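Local coordinates for teicoplanin pseudoaglycone deacetylases Orf2 (Actinoplanes teichomyceticus, PDB 3DFK), which is a zinc-binding protein of the PIG-L family that probably removes the acetyl group from an amino sugar of the teicoplanin pseudoaglycone, at residues L11-H16 and L39-F44; H16-V21 and L73-E78. All blocks are in the same frame, centred on the assembly; numbering follows the deposited sequence.

Interaction 1: residues L11-H16 and L39-F44. With ZN (zinc ion), chain B; DKA (decanoic acid), chain C.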
loop_
_atom_site.group_PDB
_atom_site.type_symbol
_atom_site.label_atom_id
_atom_site.label_comp_id
_atom_site.label_asym_id
_atom_site.label_seq_id
_atom_site.Cartn_x
_atom_site.Cartn_y
_atom_site.Cartn_z
ATOM N N LEU A 11 13.110 -3.841 -1.104
ATOM C CA LEU A 11 11.869 -4.573 -1.249
ATOM C C LEU A 11 10.774 -3.673 -0.714
ATOM O O LEU A 11 10.781 -3.336 0.467
ATOM C CB LEU A 11 11.900 -5.863 -0.426
ATOM C CG LEU A 11 10.588 -6.644 -0.363
ATOM C CD1 LEU A 11 10.065 -7.042 -1.764
ATOM C CD2 LEU A 11 10.751 -7.876 0.561
ATOM N N ALA A 12 9.850 -3.275 -1.578
ATOM C CA ALA A 12 8.729 -2.474 -1.112
ATOM C C ALA A 12 7.532 -3.409 -1.028
ATOM O O ALA A 12 7.306 -4.217 -1.929
ATOM C CB ALA A 12 8.470 -1.337 -2.058
ATOM N N ILE A 13 6.776 -3.313 0.064
ATOM C CA ILE A 13 5.632 -4.186 0.267
ATOM C C ILE A 13 4.365 -3.347 0.281
ATOM O O ILE A 13 4.132 -2.577 1.218
ATOM C CB ILE A 13 5.780 -5.010 1.569
ATOM C CG1 ILE A 13 7.125 -5.761 1.550
ATOM C CG2 ILE A 13 4.613 -5.989 1.688
ATOM C CD1 ILE A 13 7.432 -6.607 2.777
ATOM N N SER A 14 3.593 -3.449 -0.799
ATOM C CA SER A 14 2.411 -2.616 -0.979
ATOM C C SER A 14 1.180 -3.417 -0.544
ATOM O O SER A 14 1.040 -4.584 -0.920
ATOM C CB SER A 14 2.282 -2.231 -2.456
ATOM O OG SER A 14 1.267 -1.260 -2.648
ATOM N N PRO A 15 0.277 -2.811 0.256
ATOM C CA PRO A 15 -0.941 -3.550 0.550
ATOM C C PRO A 15 -1.756 -3.819 -0.712
ATOM O O PRO A 15 -2.091 -4.976 -0.986
ATOM C CB PRO A 15 -1.721 -2.633 1.517
ATOM C CG PRO A 15 -0.822 -1.518 1.872
ATOM C CD PRO A 15 0.341 -1.494 0.912
ATOM N N HIS A 16 -2.027 -2.763 -1.485
ATOM C CA HIS A 16 -2.904 -2.853 -2.639
ATOM C C HIS A 16 -2.172 -2.447 -3.883
ATOM O O HIS A 16 -1.091 -1.851 -3.812
ATOM C CB HIS A 16 -4.086 -1.916 -2.507
ATOM C CG HIS A 16 -4.970 -2.229 -1.340
ATOM N ND1 HIS A 16 -5.231 -1.311 -0.345
ATOM C CD2 HIS A 16 -5.646 -3.351 -1.016
ATOM C CE1 HIS A 16 -6.041 -1.860 0.546
ATOM N NE2 HIS A 16 -6.301 -3.100 0.168
ATOM N N LEU A 39 12.216 -4.256 -5.962
ATOM C CA LEU A 39 11.123 -5.171 -6.222
ATOM C C LEU A 39 9.939 -4.658 -5.418
ATOM O O LEU A 39 10.091 -4.421 -4.234
ATOM C CB LEU A 39 11.488 -6.583 -5.752
ATOM C CG LEU A 39 10.385 -7.652 -5.847
ATOM C CD1 LEU A 39 9.850 -7.789 -7.273
ATOM C CD2 LEU A 39 10.859 -8.999 -5.275
ATOM N N VAL A 40 8.794 -4.464 -6.061
ATOM C CA VAL A 40 7.583 -4.025 -5.334
ATOM C C VAL A 40 6.624 -5.195 -5.302
ATOM O O VAL A 40 6.093 -5.618 -6.337
ATOM C CB VAL A 40 6.926 -2.805 -5.998
ATOM C CG1 VAL A 40 5.594 -2.433 -5.276
ATOM C CG2 VAL A 40 7.910 -1.620 -6.031
ATOM N N TYR A 41 6.417 -5.719 -4.100
ATOM C CA TYR A 41 5.562 -6.875 -3.885
ATOM C C TYR A 41 4.245 -6.354 -3.344
ATOM O O TYR A 41 4.248 -5.616 -2.361
ATOM C CB TYR A 41 6.228 -7.802 -2.863
ATOM C CG TYR A 41 5.308 -8.837 -2.255
ATOM C CD1 TYR A 41 4.671 -9.788 -3.047
ATOM C CD2 TYR A 41 5.057 -8.841 -0.879
ATOM C CE1 TYR A 41 3.795 -10.742 -2.476
ATOM C CE2 TYR A 41 4.192 -9.785 -0.305
ATOM C CZ TYR A 41 3.574 -10.724 -1.101
ATOM O OH TYR A 41 2.730 -11.657 -0.526
ATOM N N THR A 42 3.142 -6.708 -3.998
ATOM C CA THR A 42 1.811 -6.307 -3.520
ATOM C C THR A 42 1.138 -7.506 -2.878
ATOM O O THR A 42 0.944 -8.544 -3.514
ATOM C CB THR A 42 0.954 -5.742 -4.641
ATOM O OG1 THR A 42 1.608 -4.574 -5.192
ATOM C CG2 THR A 42 -0.437 -5.360 -4.101
ATOM N N VAL A 43 0.764 -7.338 -1.614
ATOM C CA VAL A 43 0.181 -8.413 -0.813
ATOM C C VAL A 43 -1.203 -8.811 -1.319
ATOM O O VAL A 43 -1.458 -9.977 -1.621
ATOM C CB VAL A 43 0.098 -8.002 0.678
ATOM C CG1 VAL A 43 -0.536 -9.113 1.513
ATOM C CG2 VAL A 43 1.492 -7.658 1.223
ATOM N N PHE A 44 -2.088 -7.827 -1.425
ATOM C CA PHE A 44 -3.502 -8.094 -1.661
ATOM C C PHE A 44 -3.823 -8.015 -3.143
ATOM O O PHE A 44 -4.727 -7.297 -3.557
ATOM C CB PHE A 44 -4.379 -7.181 -0.775
ATOM C CG PHE A 44 -4.308 -7.544 0.673
ATOM C CD1 PHE A 44 -5.048 -8.629 1.158
ATOM C CD2 PHE A 44 -3.458 -6.865 1.546
ATOM C CE1 PHE A 44 -4.964 -9.015 2.499
ATOM C CE2 PHE A 44 -3.360 -7.249 2.888
ATOM C CZ PHE A 44 -4.111 -8.330 3.365
HETATM ZN ZN ZN B . -4.452 0.602 -0.260
HETATM C C1 DKA C . -6.060 1.678 -2.286
HETATM O O1 DKA C . -6.179 2.627 -1.492
HETATM C C2 DKA C . -7.201 1.303 -3.209
HETATM C C3 DKA C . -7.179 -0.205 -3.445
HETATM C C4 DKA C . -8.574 -0.803 -3.380
HETATM C C5 DKA C . -8.814 -1.582 -2.095
HETATM C C6 DKA C . -10.253 -1.378 -1.629
HETATM C C7 DKA C . -10.583 -2.195 -0.384
HETATM C C8 DKA C . -12.024 -1.890 0.030
HETATM C C9 DKA C . -12.151 -1.227 1.396
HETATM C C10 DKA C . -12.828 -2.164 2.371
HETATM O O2 DKA C . -5.015 1.018 -2.333
HETATM O O HOH W 1 1.583 -2.003 -5.989
HETATM O O HOH W 2 -6.072 1.586 0.432
#

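Interaction 2: residues H16-V21 and L73-E78. With ZN (zinc ion), chain B; DKA (decanoic acid), chain C.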
loop_
_atom_site.group_PDB
_atom_site.type_symbol
_atom_site.label_atom_id
_atom_site.label_comp_id
_atom_site.label_asym_id
_atom_site.label_seq_id
_atom_site.Cartn_x
_atom_site.Cartn_y
_atom_site.Cartn_z
ATOM N N HIS A 16 -2.027 -2.763 -1.485
ATOM C CA HIS A 16 -2.904 -2.853 -2.639
ATOM C C HIS A 16 -2.172 -2.447 -3.883
ATOM O O HIS A 16 -1.091 -1.851 -3.812
ATOM C CB HIS A 16 -4.086 -1.916 -2.507
ATOM C CG HIS A 16 -4.970 -2.229 -1.340
ATOM N ND1 HIS A 16 -5.231 -1.311 -0.345
ATOM C CD2 HIS A 16 -5.646 -3.351 -1.016
ATOM C CE1 HIS A 16 -6.041 -1.860 0.546
ATOM N NE2 HIS A 16 -6.301 -3.100 0.168
ATOM N N LEU A 17 -2.802 -2.740 -5.017
ATOM C CA LEU A 17 -2.278 -2.354 -6.324
ATOM C C LEU A 17 -2.481 -0.842 -6.566
ATOM O O LEU A 17 -3.459 -0.422 -7.197
ATOM C CB LEU A 17 -2.940 -3.220 -7.400
ATOM C CG LEU A 17 -2.667 -4.728 -7.269
ATOM C CD1 LEU A 17 -3.721 -5.567 -7.971
ATOM C CD2 LEU A 17 -1.242 -5.125 -7.736
ATOM N N ASP A 18 -1.563 -0.048 -6.009
ATOM C CA ASP A 18 -1.448 1.420 -6.158
ATOM C C ASP A 18 -0.687 2.081 -5.010
ATOM O O ASP A 18 -0.139 3.158 -5.161
ATOM C CB ASP A 18 -2.781 2.141 -6.392
ATOM C CG ASP A 18 -3.781 1.937 -5.278
ATOM O OD1 ASP A 18 -3.484 1.215 -4.306
ATOM O OD2 ASP A 18 -4.889 2.491 -5.408
ATOM N N ASP A 19 -0.656 1.443 -3.848
ATOM C CA ASP A 19 -0.229 2.160 -2.655
ATOM C C ASP A 19 1.246 2.538 -2.685
ATOM O O ASP A 19 1.607 3.649 -2.302
ATOM C CB ASP A 19 -0.535 1.351 -1.399
ATOM C CG ASP A 19 -2.019 1.288 -1.102
ATOM O OD1 ASP A 19 -2.672 2.345 -1.044
ATOM O OD2 ASP A 19 -2.523 0.168 -0.938
ATOM N N ALA A 20 2.098 1.619 -3.127
ATOM C CA ALA A 20 3.541 1.871 -3.144
ATOM C C ALA A 20 3.871 3.019 -4.115
ATOM O O ALA A 20 4.678 3.899 -3.812
ATOM C CB ALA A 20 4.307 0.588 -3.528
ATOM N N VAL A 21 3.203 3.037 -5.257
ATOM C CA VAL A 21 3.466 4.107 -6.247
ATOM C C VAL A 21 2.947 5.452 -5.723
ATOM O O VAL A 21 3.646 6.460 -5.778
ATOM C CB VAL A 21 2.889 3.755 -7.637
ATOM C CG1 VAL A 21 3.038 4.942 -8.596
ATOM C CG2 VAL A 21 3.616 2.529 -8.207
ATOM N N LEU A 73 -7.434 -8.731 -12.387
ATOM C CA LEU A 73 -6.626 -8.764 -13.621
ATOM C C LEU A 73 -6.368 -7.355 -14.173
ATOM O O LEU A 73 -5.222 -7.019 -14.509
ATOM C CB LEU A 73 -7.278 -9.661 -14.682
ATOM C CG LEU A 73 -6.471 -9.812 -15.987
ATOM C CD1 LEU A 73 -5.093 -10.387 -15.667
ATOM C CD2 LEU A 73 -7.195 -10.676 -16.994
ATOM N N TYR A 74 -7.429 -6.544 -14.253
ATOM C CA TYR A 74 -7.330 -5.157 -14.720
ATOM C C TYR A 74 -6.346 -4.386 -13.861
ATOM O O TYR A 74 -5.483 -3.701 -14.368
ATOM C CB TYR A 74 -8.695 -4.444 -14.690
ATOM C CG TYR A 74 -9.542 -4.665 -15.924
ATOM C CD1 TYR A 74 -10.487 -5.678 -15.960
ATOM C CD2 TYR A 74 -9.407 -3.850 -17.050
ATOM C CE1 TYR A 74 -11.272 -5.907 -17.083
ATOM C CE2 TYR A 74 -10.196 -4.068 -18.193
ATOM C CZ TYR A 74 -11.120 -5.102 -18.193
ATOM O OH TYR A 74 -11.915 -5.339 -19.284
ATOM N N ARG A 75 -6.486 -4.498 -12.546
ATOM C CA ARG A 75 -5.610 -3.773 -11.639
ATOM C C ARG A 75 -4.168 -4.273 -11.645
ATOM O O ARG A 75 -3.228 -3.481 -11.474
ATOM C CB ARG A 75 -6.203 -3.799 -10.225
ATOM C CG ARG A 75 -7.483 -2.990 -10.133
ATOM C CD ARG A 75 -7.883 -2.843 -8.670
ATOM N NE ARG A 75 -6.918 -2.006 -7.956
ATOM C CZ ARG A 75 -6.967 -1.748 -6.655
ATOM N NH1 ARG A 75 -7.934 -2.265 -5.912
ATOM N NH2 ARG A 75 -6.048 -0.969 -6.099
ATOM N N ARG A 76 -3.981 -5.582 -11.848
ATOM C CA ARG A 76 -2.626 -6.113 -11.933
ATOM C C ARG A 76 -1.962 -5.529 -13.161
ATOM O O ARG A 76 -0.797 -5.184 -13.109
ATOM C CB ARG A 76 -2.608 -7.636 -12.030
ATOM C CG ARG A 76 -2.811 -8.359 -10.682
ATOM C CD ARG A 76 -2.756 -9.843 -10.932
ATOM N NE ARG A 76 -2.824 -10.625 -9.689
ATOM C CZ ARG A 76 -2.387 -11.876 -9.589
ATOM N NH1 ARG A 76 -1.799 -12.470 -10.628
ATOM N NH2 ARG A 76 -2.489 -12.525 -8.438
ATOM N N LYS A 77 -2.700 -5.417 -14.261
ATOM C CA LYS A 77 -2.099 -4.840 -15.482
ATOM C C LYS A 77 -1.728 -3.368 -15.308
ATOM O O LYS A 77 -0.685 -2.916 -15.797
ATOM C CB LYS A 77 -3.034 -5.016 -16.681
ATOM C CG LYS A 77 -3.066 -6.429 -17.187
ATOM C CD LYS A 77 -4.083 -6.619 -18.307
ATOM C CE LYS A 77 -3.986 -8.037 -18.840
ATOM N NZ LYS A 77 -5.071 -8.400 -19.802
ATOM N N GLU A 78 -2.582 -2.614 -14.622
ATOM C CA GLU A 78 -2.288 -1.224 -14.271
ATOM C C GLU A 78 -1.011 -1.142 -13.435
ATOM O O GLU A 78 -0.137 -0.299 -13.682
ATOM C CB GLU A 78 -3.450 -0.624 -13.444
ATOM C CG GLU A 78 -4.695 -0.294 -14.265
ATOM C CD GLU A 78 -5.829 0.220 -13.401
ATOM O OE1 GLU A 78 -5.691 0.237 -12.149
ATOM O OE2 GLU A 78 -6.849 0.625 -13.992
HETATM ZN ZN ZN B . -4.452 0.602 -0.260
HETATM C C1 DKA C . -6.060 1.678 -2.286
HETATM O O1 DKA C . -6.179 2.627 -1.492
HETATM C C2 DKA C . -7.201 1.303 -3.209
HETATM C C3 DKA C . -7.179 -0.205 -3.445
HETATM C C4 DKA C . -8.574 -0.803 -3.380
HETATM C C5 DKA C . -8.814 -1.582 -2.095
HETATM C C6 DKA C . -10.253 -1.378 -1.629
HETATM C C7 DKA C . -10.583 -2.195 -0.384
HETATM C C8 DKA C . -12.024 -1.890 0.030
HETATM C C9 DKA C . -12.151 -1.227 1.396
HETATM C C10 DKA C . -12.828 -2.164 2.371
HETATM O O2 DKA C . -5.015 1.018 -2.333
HETATM O O HOH W 3 -5.118 -0.525 -9.518
HETATM O O HOH W 2 -6.072 1.586 0.432
#

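Interaction 1: residues L11-H16 and L39-F44
A12 and S14 join Y41 through the parallel strands of the beta-alpha-beta unit 9-14, 19-33, 37-42: Y41 N donates to A12 O at 2.8 Å, and S14 N to Y41 O. The pairs A12 N to L39 O and V43 N to S14 O extend this pattern; past the strands, F44 N bonds to P15 O, joining the loops that leave them. Beside L11 and Y41, I13 CG2 meets V43 CG2 at 3.6 Å; on the other face A12 CB touches V40 CG2 (4.0 Å). S14 OG, anti to its own nitrogen (chi1 -171°), reaches H16 O at 2.7 Å in the carbonyl plane and also takes the N-H of A20. With an alanine here, H16 O and A20 N would probably both lose this hydroxyl, leaving the turn less firmly tied. The first strand delivers H16, just past its C-terminal end, to the zinc. H16 CB and CG lie 3.1 and 3.4 Å from DKA O2; ND1 binds zinc at 2.1 Å; CE1, CD2 and NE2 face DKA C5, and CD2 also passes F44 CB. Zinc at ND1 and the D163 carboxylate at NE2 set the ring's rotation, with DKA C5 over the centre of one face and P15 CB toward the rim of the other.

Interaction 2: residues H16-V21 and L73-E78
The zinc site of this PIG-L family protein draws H16 and D19 from the P-H-L-D-D sequence, with H164 completing the protein ligands; between them L17 and D18 meet R75 beside the bound decanoic acid. L17 centres an inverse gamma turn, with D18 N bonded to H16 O, and its carbonyl receives R75 NH2 at 2.9 Å. The donor stands well above the carbonyl plane, 52° out of it. A bend at chi3 (68°) swings the R75 guanidinium so that NH2 reaches L17 O at its edge. Water 3 completes the link: it takes the N-H of R75 NE (2.8 Å) and donates to L17 O and E78 OE1. D18 OD2 forms a long salt bridge with R75 NH2 (3.7 Å), whereas D18 OD1 lies 2.5 Å from DKA O2. D19 OD2 binds zinc at 2.1 Å and takes a weak bond from H16 N. The apolar part rests on L17 CD1, which touches R75 CB at 3.8 Å and R76 CG. R75 also makes a cation-pi contact with W63, and R76 NH2 bonds to A45 O. The turn leads straight into helix 19-33, while helix 71-86 brings R75 up to it; helix 230-237 adjoins D18, R75 and E78, and H92 of strand 89-92 lies against L17.

Overall arrangement
Interactions 1 and 2 share H16 and have centres 10 Å apart. Their segments alternate along the chain: 11-16 runs into 16-21, and 39-44 and 73-78 follow. Interaction 1 joins the two strands of the beta-alpha-beta unit, neighbours within the mixed sheet. Interaction 2 ties the turn between strand 9-14 and helix 19-33 to helix 71-86. V40 CG1 packs against A20 CB at 3.7 Å, so the sheet and the start of the helix also meet directly. Zinc, decanoic acid and water 2 belong to both contacts, which places the metal site at the C-terminal ends of strands 9-14 and 37-42, where the turn into helix 19-33 and R75 of helix 71-86 gather round the bound fatty acid.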